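Leucine aminopeptidase 1 (Caenorhabditis elegans, PDB 2HC9) removes N-terminal amino acids, preferably leucine, from peptides as a zinc-dependent aminopeptidase of the M17 family and probably serves in digestion. Local coordinates at residues A378-E383 against R452-D457; E245-V250 against T478-Y483. The protein carries 1 engineered substitution. One frame throughout, in Å; residues are numbered along the deposited sequence.

Both contacts belong to the large mixed sheet of the catalytic domain, and both are mostly buried. Contact 1 lies within the sheet and pairs strand 376-380 with strand 452-457. Contact 2 joins a face of the sheet, at strand 246-254, to the end of helix 473-480 and the turn after it. Their centres are about 14 Å apart. Strand 356-361 lies between strands 246-254 and 452-457 and pairs in parallel with each. Contact 1 is held by backbone and side-chain hydrogen bonds. Contact 2 has no direct hydrogen bond and rests on aliphatic and aromatic packing. Each has a water bridge at its partly exposed end.

Contact 1: A378-E383 against R452-D457; sequences AMTNDE and RWLHLD
Met379 and His455 form an antiparallel hydrogen-bonded pair inside the mixed sheet of the M17 catalytic domain. Met379 N donates to His455 O at 2.8 Å, and His455 N donates back to Met379 O. Thr380 and Leu454 follow as a non-hydrogen-bonded pair; beyond them side chains supply the stronger bonds. Thr380 OG1 donates to Trp453 O at 2.7 Å, from above the carbonyl plane. It also accepts from Asp382 N, closing an ST turn where the strand ends. Asn381 holds CG between its backbone N and carbonyl carbon (chi1 70°), which brings OD1 to Trp453 N, 2.9 Å away, for a nearly straight bond. Asp382 OD2 caps Leu385 N at the start of helix 383-396. Asp382 OD1 lies against Arg452 CG and CD, but the charged groups meet only through a water, between Asp382 OD2 and Arg452 NH1. Arg452 NH2 is hydrogen-bonded to Thr356 OG1.

The packing lies on both faces. The bent end of Met379 (chi3 77°) brings CE to 3.5 Å from Trp453 CH2, at an oblique approach to the ring. On the other face, Leu454 CD1 meets Thr380 CB, and Ala378 CB lies 3.9 Å from Leu456 CD1.

Helix 383-396 covers Thr380 and Leu454, and helix 433-442 covers Met379 and His455. Asp359 of strand 356-361 accepts from both Trp453 NE1 and His455 ND1. Strand 400-402 pairs in parallel with the other edge of strand 376-380.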
ATOM      1  N   ALA A 378      29.456  12.016   1.919  1.00 15.50           N
ATOM      2  CA  ALA A 378      30.011  13.365   1.789  1.00 15.08           C
ATOM      3  C   ALA A 378      29.914  13.902   0.361  1.00 15.29           C
ATOM      4  O   ALA A 378      30.354  13.230  -0.597  1.00 18.39           O
ATOM      5  CB  ALA A 378      31.491  13.371   2.212  1.00 15.52           C
ATOM      6  N   MET A 379      29.369  15.097   0.238  1.00 16.11           N
ATOM      7  CA  MET A 379      29.313  15.787  -1.050  1.00 14.33           C
ATOM      8  C   MET A 379      29.999  17.138  -0.917  1.00 15.58           C
ATOM      9  O   MET A 379      29.622  17.967  -0.074  1.00 17.33           O
ATOM     10  CB  MET A 379      27.857  15.958  -1.470  1.00 14.38           C
ATOM     11  CG  MET A 379      27.709  16.440  -2.924  1.00 13.89           C
ATOM     12  SD  MET A 379      25.981  16.821  -3.304  1.00 18.17           S
ATOM     13  CE  MET A 379      25.793  18.411  -2.507  1.00 16.34           C
ATOM     14  N   THR A 380      31.024  17.354  -1.746  1.00 16.42           N
ATOM     15  CA  THR A 380      31.833  18.565  -1.643  1.00 17.83           C
ATOM     16  C   THR A 380      32.258  19.098  -3.021  1.00 17.00           C
ATOM     17  O   THR A 380      32.480  18.321  -3.962  1.00 17.03           O
ATOM     18  CB  THR A 380      33.087  18.337  -0.739  1.00 15.09           C
ATOM     19  OG1 THR A 380      33.876  19.534  -0.695  1.00 18.20           O
ATOM     20  CG2 THR A 380      33.961  17.165  -1.260  1.00 16.02           C
ATOM     21  N   ASN A 381      32.379  20.416  -3.118  1.00 16.01           N
ATOM     22  CA  ASN A 381      32.938  21.074  -4.311  1.00 19.31           C
ATOM     23  C   ASN A 381      34.449  20.934  -4.417  1.00 22.31           C
ATOM     24  O   ASN A 381      35.037  21.304  -5.432  1.00 20.70           O
ATOM     25  CB  ASN A 381      32.532  22.555  -4.389  1.00 19.56           C
ATOM     26  CG  ASN A 381      33.195  23.412  -3.314  1.00 18.95           C
ATOM     27  OD1 ASN A 381      33.408  22.953  -2.192  1.00 20.46           O
ATOM     28  ND2 ASN A 381      33.532  24.654  -3.661  1.00 18.77           N
ATOM     29  N   ASP A 382      35.077  20.402  -3.370  1.00 18.64           N
ATOM     30  CA  ASP A 382      36.543  20.345  -3.309  1.00 17.46           C
ATOM     31  C   ASP A 382      37.073  18.915  -3.266  1.00 18.62           C
ATOM     32  O   ASP A 382      36.948  18.219  -2.261  1.00 18.01           O
ATOM     33  CB  ASP A 382      37.067  21.174  -2.121  1.00 18.49           C
ATOM     34  CG  ASP A 382      38.574  21.403  -2.194  1.00 23.71           C
ATOM     35  OD1 ASP A 382      38.994  22.444  -2.747  1.00 20.91           O
ATOM     36  OD2 ASP A 382      39.324  20.550  -1.697  1.00 19.39           O
ATOM     37  N   GLU A 383      37.677  18.474  -4.368  1.00 18.59           N
ATOM     38  CA  GLU A 383      38.171  17.095  -4.465  1.00 18.49           C
ATOM     39  C   GLU A 383      39.199  16.707  -3.398  1.00 19.13           C
ATOM     40  O   GLU A 383      39.157  15.593  -2.836  1.00 18.12           O
ATOM     41  CB  GLU A 383      38.739  16.834  -5.866  1.00 21.38           C
ATOM     42  CG  GLU A 383      39.031  15.359  -6.102  1.00 22.20           C
ATOM     43  CD  GLU A 383      39.576  15.066  -7.509  1.00 34.26           C
ATOM     44  OE1 GLU A 383      39.623  15.966  -8.367  1.00 35.75           O
ATOM     45  OE2 GLU A 383      39.967  13.925  -7.746  1.00 33.14           O
ATOM     46  N   ARG A 452      35.491  26.346   0.328  1.00 16.46           N
ATOM     47  CA  ARG A 452      35.317  24.895   0.389  1.00 13.94           C
ATOM     48  C   ARG A 452      34.052  24.595   1.191  1.00 20.54           C
ATOM     49  O   ARG A 452      33.893  25.083   2.305  1.00 19.33           O
ATOM     50  CB  ARG A 452      36.540  24.230   1.038  1.00 16.03           C
ATOM     51  CG  ARG A 452      37.820  24.403   0.165  1.00 19.83           C
ATOM     52  CD  ARG A 452      39.015  23.678   0.760  1.00 23.29           C
ATOM     53  NE  ARG A 452      39.252  24.141   2.131  1.00 24.99           N
ATOM     54  CZ  ARG A 452      39.936  23.466   3.045  1.00 28.40           C
ATOM     55  NH1 ARG A 452      40.477  22.287   2.734  1.00 24.54           N
ATOM     56  NH2 ARG A 452      40.082  23.979   4.278  1.00 25.14           N
ATOM     57  N   TRP A 453      33.148  23.818   0.591  1.00 16.94           N
ATOM     58  CA  TRP A 453      31.885  23.460   1.217  1.00 16.52           C
ATOM     59  C   TRP A 453      31.776  21.949   1.166  1.00 17.02           C
ATOM     60  O   TRP A 453      31.971  21.341   0.113  1.00 17.38           O
ATOM     61  CB  TRP A 453      30.681  24.108   0.478  1.00 16.78           C
ATOM     62  CG  TRP A 453      29.344  23.473   0.887  1.00 19.41           C
ATOM     63  CD1 TRP A 453      28.852  23.327   2.161  1.00 18.73           C
ATOM     64  CD2 TRP A 453      28.374  22.884   0.012  1.00 16.98           C
ATOM     65  NE1 TRP A 453      27.628  22.667   2.130  1.00 18.31           N
ATOM     66  CE2 TRP A 453      27.308  22.408   0.817  1.00 18.87           C
ATOM     67  CE3 TRP A 453      28.301  22.715  -1.383  1.00 17.16           C
ATOM     68  CZ2 TRP A 453      26.197  21.755   0.273  1.00 16.69           C
ATOM     69  CZ3 TRP A 453      27.185  22.075  -1.919  1.00 15.86           C
ATOM     70  CH2 TRP A 453      26.148  21.614  -1.098  1.00 16.63           C
ATOM     71  N   LEU A 454      31.451  21.337   2.305  1.00 13.59           N
ATOM     72  CA  LEU A 454      31.244  19.907   2.358  1.00 16.62           C
ATOM     73  C   LEU A 454      29.981  19.615   3.156  1.00 16.34           C
ATOM     74  O   LEU A 454      29.841  20.044   4.314  1.00 15.43           O
ATOM     75  CB  LEU A 454      32.455  19.184   2.967  1.00 16.30           C
ATOM     76  CG  LEU A 454      32.382  17.655   2.953  1.00 15.14           C
ATOM     77  CD1 LEU A 454      33.748  16.975   2.624  1.00 14.21           C
ATOM     78  CD2 LEU A 454      31.737  17.063   4.260  1.00 15.08           C
ATOM     79  N   HIS A 455      29.086  18.858   2.532  1.00 13.04           N
ATOM     80  CA  HIS A 455      27.840  18.402   3.169  1.00 16.10           C
ATOM     81  C   HIS A 455      27.998  16.915   3.523  1.00 16.78           C
ATOM     82  O   HIS A 455      28.497  16.137   2.712  1.00 16.80           O
ATOM     83  CB  HIS A 455      26.694  18.592   2.150  1.00 14.90           C
ATOM     84  CG  HIS A 455      25.481  17.769   2.461  1.00 15.43           C
ATOM     85  ND1 HIS A 455      24.697  18.001   3.573  1.00 16.90           N
ATOM     86  CD2 HIS A 455      24.921  16.718   1.809  1.00 14.40           C
ATOM     87  CE1 HIS A 455      23.711  17.119   3.599  1.00 19.42           C
ATOM     88  NE2 HIS A 455      23.825  16.326   2.542  1.00 15.83           N
ATOM     89  N   LEU A 456      27.602  16.519   4.739  1.00 13.17           N
ATOM     90  CA  LEU A 456      27.822  15.154   5.187  1.00 14.13           C
ATOM     91  C   LEU A 456      26.488  14.632   5.732  1.00 17.05           C
ATOM     92  O   LEU A 456      25.978  15.150   6.731  1.00 14.96           O
ATOM     93  CB  LEU A 456      28.902  15.121   6.300  1.00 12.97           C
ATOM     94  CG  LEU A 456      29.278  13.717   6.821  1.00 15.65           C
ATOM     95  CD1 LEU A 456      29.884  12.842   5.705  1.00 15.46           C
ATOM     96  CD2 LEU A 456      30.257  13.838   7.987  1.00 19.22           C
ATOM     97  N   ASP A 457      25.939  13.604   5.093  1.00 15.40           N
ATOM     98  CA  ASP A 457      24.664  12.999   5.510  1.00 13.68           C
ATOM     99  C   ASP A 457      24.953  11.744   6.342  1.00 15.69           C
ATOM    100  O   ASP A 457      25.561  10.769   5.860  1.00 15.13           O
ATOM    101  CB  ASP A 457      23.859  12.636   4.245  1.00 14.25           C
ATOM    102  CG  ASP A 457      22.396  12.244   4.523  1.00 16.44           C
ATOM    103  OD1 ASP A 457      21.987  11.916   5.660  1.00 15.45           O
ATOM    104  OD2 ASP A 457      21.618  12.258   3.542  1.00 16.81           O
TER
HETATM  105  O   HOH W   1      41.155  21.086   0.183  1.00 24.89           O

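Contact 2: E245-V250 against T478-Y483; sequences EHIALV and TLLGKY
Ile247 of strand 246-254 packs against Leu480 and Tyr483, where helix 473-480 runs into a 3-10 turn. This is helix-on-sheet packing in the alpha/beta catalytic domain of the M17 aminopeptidases. Ile247 holds CG1 anti to its carbonyl carbon (chi1 -60°), and an extended chi2 carries CD1 out from the strand. That one methyl serves both partners. It lies 4.2 Å from Leu480 CD2 and 4.1 Å from Tyr483 CE2, meeting the ring obliquely. The other methyl of Leu480, CD1, lies 4.4 Å from Leu249 CD2. Leu249 and Ile247 are alternate residues of the strand, and both point toward the helix. Phe358 of strand 356-361 and Leu298 of strand 297-307 also touch both of them.

The turn places Tyr483 beside Leu480: Tyr483 N bonds to Leu480 O. Lys482 CG lies over the centre of one face of the Tyr483 ring, 3.9 Å above its plane. The phenol then reaches Glu245 at the partly exposed end of the contact. Glu245 is folded at chi2 (-59°), and its CG comes within 3.5 Å of Tyr483 OH. The two side chains cross at about a right angle, with carboxylate and ring planes 40° apart. Tyr483 OH also bonds to a glycerol, probably from the crystallisation liquor. A water bridges the two groups, donating to Glu245 OE2 at 2.7 Å and lying 2.9 Å from Tyr483 OH.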
ATOM      1  N   GLU A 245      42.774  29.920   8.590  1.00 20.09           N
ATOM      2  CA  GLU A 245      41.468  29.272   8.319  1.00 22.01           C
ATOM      3  C   GLU A 245      40.307  29.851   9.123  1.00 22.83           C
ATOM      4  O   GLU A 245      40.478  30.393  10.226  1.00 19.19           O
ATOM      5  CB  GLU A 245      41.534  27.758   8.568  1.00 23.27           C
ATOM      6  CG  GLU A 245      42.688  27.024   7.860  1.00 23.36           C
ATOM      7  CD  GLU A 245      42.681  27.149   6.335  1.00 30.54           C
ATOM      8  OE1 GLU A 245      41.615  27.426   5.739  1.00 25.43           O
ATOM      9  OE2 GLU A 245      43.765  26.962   5.729  1.00 26.70           O
ATOM     10  N   HIS A 246      39.106  29.708   8.571  1.00 18.91           N
ATOM     11  CA  HIS A 246      37.897  30.196   9.201  1.00 15.78           C
ATOM     12  C   HIS A 246      36.856  29.126   8.905  1.00 17.02           C
ATOM     13  O   HIS A 246      36.357  29.039   7.782  1.00 18.99           O
ATOM     14  CB  HIS A 246      37.492  31.551   8.586  1.00 18.82           C
ATOM     15  CG  HIS A 246      38.431  32.649   8.960  1.00 22.81           C
ATOM     16  ND1 HIS A 246      39.616  32.861   8.291  1.00 27.36           N
ATOM     17  CD2 HIS A 246      38.412  33.527   9.987  1.00 22.52           C
ATOM     18  CE1 HIS A 246      40.268  33.855   8.865  1.00 27.12           C
ATOM     19  NE2 HIS A 246      39.562  34.276   9.896  1.00 25.97           N
ATOM     20  N   ILE A 247      36.627  28.258   9.892  1.00 17.54           N
ATOM     21  CA  ILE A 247      35.941  26.979   9.656  1.00 17.09           C
ATOM     22  C   ILE A 247      34.598  27.019  10.380  1.00 18.30           C
ATOM     23  O   ILE A 247      34.539  27.412  11.544  1.00 18.42           O
ATOM     24  CB  ILE A 247      36.802  25.785  10.186  1.00 17.20           C
ATOM     25  CG1 ILE A 247      38.169  25.753   9.472  1.00 19.22           C
ATOM     26  CG2 ILE A 247      36.052  24.464  10.043  1.00 18.51           C
ATOM     27  CD1 ILE A 247      39.249  24.957  10.202  1.00 19.90           C
ATOM     28  N   ALA A 248      33.518  26.643   9.686  1.00 15.06           N
ATOM     29  CA  ALA A 248      32.197  26.550  10.323  1.00 14.85           C
ATOM     30  C   ALA A 248      31.738  25.107  10.336  1.00 18.54           C
ATOM     31  O   ALA A 248      31.884  24.385   9.338  1.00 17.65           O
ATOM     32  CB  ALA A 248      31.183  27.412   9.600  1.00 17.93           C
ATOM     33  N   LEU A 249      31.183  24.687  11.477  1.00 16.65           N
ATOM     34  CA  LEU A 249      30.548  23.390  11.621  1.00 15.98           C
ATOM     35  C   LEU A 249      29.047  23.622  11.797  1.00 17.36           C
ATOM     36  O   LEU A 249      28.596  24.016  12.879  1.00 15.57           O
ATOM     37  CB  LEU A 249      31.086  22.642  12.862  1.00 17.90           C
ATOM     38  CG  LEU A 249      32.607  22.476  12.886  1.00 17.74           C
ATOM     39  CD1 LEU A 249      33.099  21.939  14.239  1.00 15.41           C
ATOM     40  CD2 LEU A 249      33.117  21.581  11.726  1.00 19.18           C
ATOM     41  N   VAL A 250      28.293  23.379  10.730  1.00 15.34           N
ATOM     42  CA  VAL A 250      26.854  23.665  10.735  1.00 16.24           C
ATOM     43  C   VAL A 250      26.127  22.325  10.953  1.00 13.90           C
ATOM     44  O   VAL A 250      26.349  21.375  10.217  1.00 18.17           O
ATOM     45  CB  VAL A 250      26.397  24.346   9.411  1.00 14.55           C
ATOM     46  CG1 VAL A 250      24.907  24.834   9.518  1.00 15.24           C
ATOM     47  CG2 VAL A 250      27.336  25.574   9.054  1.00 15.58           C
ATOM     48  N   THR A 478      39.996  13.957  13.992  1.00 20.50           N
ATOM     49  CA  THR A 478      41.062  13.494  13.083  0.50 19.05           C
ATOM     50  C   THR A 478      41.194  14.425  11.899  1.00 20.20           C
ATOM     51  O   THR A 478      42.305  14.707  11.470  1.00 22.07           O
ATOM     52  CB  THR A 478      40.957  12.006  12.569  0.50 19.83           C
ATOM     53  OG1 THR A 478      39.726  11.782  11.865  0.50 13.76           O
ATOM     54  CG2 THR A 478      41.116  10.992  13.715  0.50 16.54           C
ATOM     55  N   LEU A 479      40.078  14.919  11.376  1.00 15.60           N
ATOM     56  CA  LEU A 479      40.140  15.827  10.213  1.00 18.60           C
ATOM     57  C   LEU A 479      40.831  17.168  10.526  1.00 20.68           C
ATOM     58  O   LEU A 479      41.676  17.655   9.739  1.00 20.10           O
ATOM     59  CB  LEU A 479      38.731  16.082   9.646  1.00 16.87           C
ATOM     60  CG  LEU A 479      38.663  16.996   8.403  1.00 17.36           C
ATOM     61  CD1 LEU A 479      39.365  16.306   7.234  1.00 18.40           C
ATOM     62  CD2 LEU A 479      37.199  17.259   8.058  1.00 16.97           C
ATOM     63  N   LEU A 480      40.474  17.754  11.667  1.00 15.76           N
ATOM     64  CA  LEU A 480      40.921  19.103  12.017  1.00 17.96           C
ATOM     65  C   LEU A 480      41.931  19.108  13.174  1.00 21.65           C
ATOM     66  O   LEU A 480      42.352  20.170  13.636  1.00 17.33           O
ATOM     67  CB  LEU A 480      39.732  19.995  12.364  1.00 17.84           C
ATOM     68  CG  LEU A 480      38.606  20.090  11.313  1.00 15.94           C
ATOM     69  CD1 LEU A 480      37.453  20.932  11.849  1.00 17.05           C
ATOM     70  CD2 LEU A 480      39.188  20.756  10.038  1.00 16.97           C
ATOM     71  N   GLY A 481      42.308  17.921  13.637  1.00 23.04           N
ATOM     72  CA  GLY A 481      43.221  17.785  14.786  1.00 23.35           C
ATOM     73  C   GLY A 481      44.629  18.326  14.575  1.00 23.67           C
ATOM     74  O   GLY A 481      45.335  18.596  15.545  1.00 22.17           O
ATOM     75  N   LYS A 482      45.035  18.517  13.325  1.00 20.14           N
ATOM     76  CA  LYS A 482      46.343  19.149  13.028  1.00 24.96           C
ATOM     77  C   LYS A 482      46.432  20.588  13.566  1.00 22.00           C
ATOM     78  O   LYS A 482      47.516  21.120  13.721  1.00 23.09           O
ATOM     79  CB  LYS A 482      46.637  19.134  11.521  1.00 24.04           C
ATOM     80  CG  LYS A 482      45.692  20.027  10.705  1.00 31.18           C
ATOM     81  CD  LYS A 482      45.723  19.697   9.228  1.00 38.95           C
ATOM     82  CE  LYS A 482      46.447  20.781   8.462  1.00 46.48           C
ATOM     83  NZ  LYS A 482      46.321  20.605   6.980  1.00 46.64           N
ATOM     84  N   TYR A 483      45.286  21.209  13.854  1.00 16.28           N
ATOM     85  CA  TYR A 483      45.252  22.555  14.419  1.00 15.79           C
ATOM     86  C   TYR A 483      45.195  22.584  15.950  1.00 16.49           C
ATOM     87  O   TYR A 483      45.102  23.665  16.546  1.00 20.21           O
ATOM     88  CB  TYR A 483      44.072  23.332  13.871  1.00 16.62           C
ATOM     89  CG  TYR A 483      44.027  23.415  12.365  1.00 19.54           C
ATOM     90  CD1 TYR A 483      45.056  24.031  11.645  1.00 22.20           C
ATOM     91  CD2 TYR A 483      42.936  22.914  11.660  1.00 22.88           C
ATOM     92  CE1 TYR A 483      45.005  24.118  10.231  1.00 24.56           C
ATOM     93  CE2 TYR A 483      42.872  23.004  10.264  1.00 21.76           C
ATOM     94  CZ  TYR A 483      43.906  23.609   9.564  1.00 25.07           C
ATOM     95  OH  TYR A 483      43.836  23.693   8.181  1.00 23.80           O
TER
HETATM   96  O   HOH W   2      45.624  25.611   7.051  1.00 45.47           O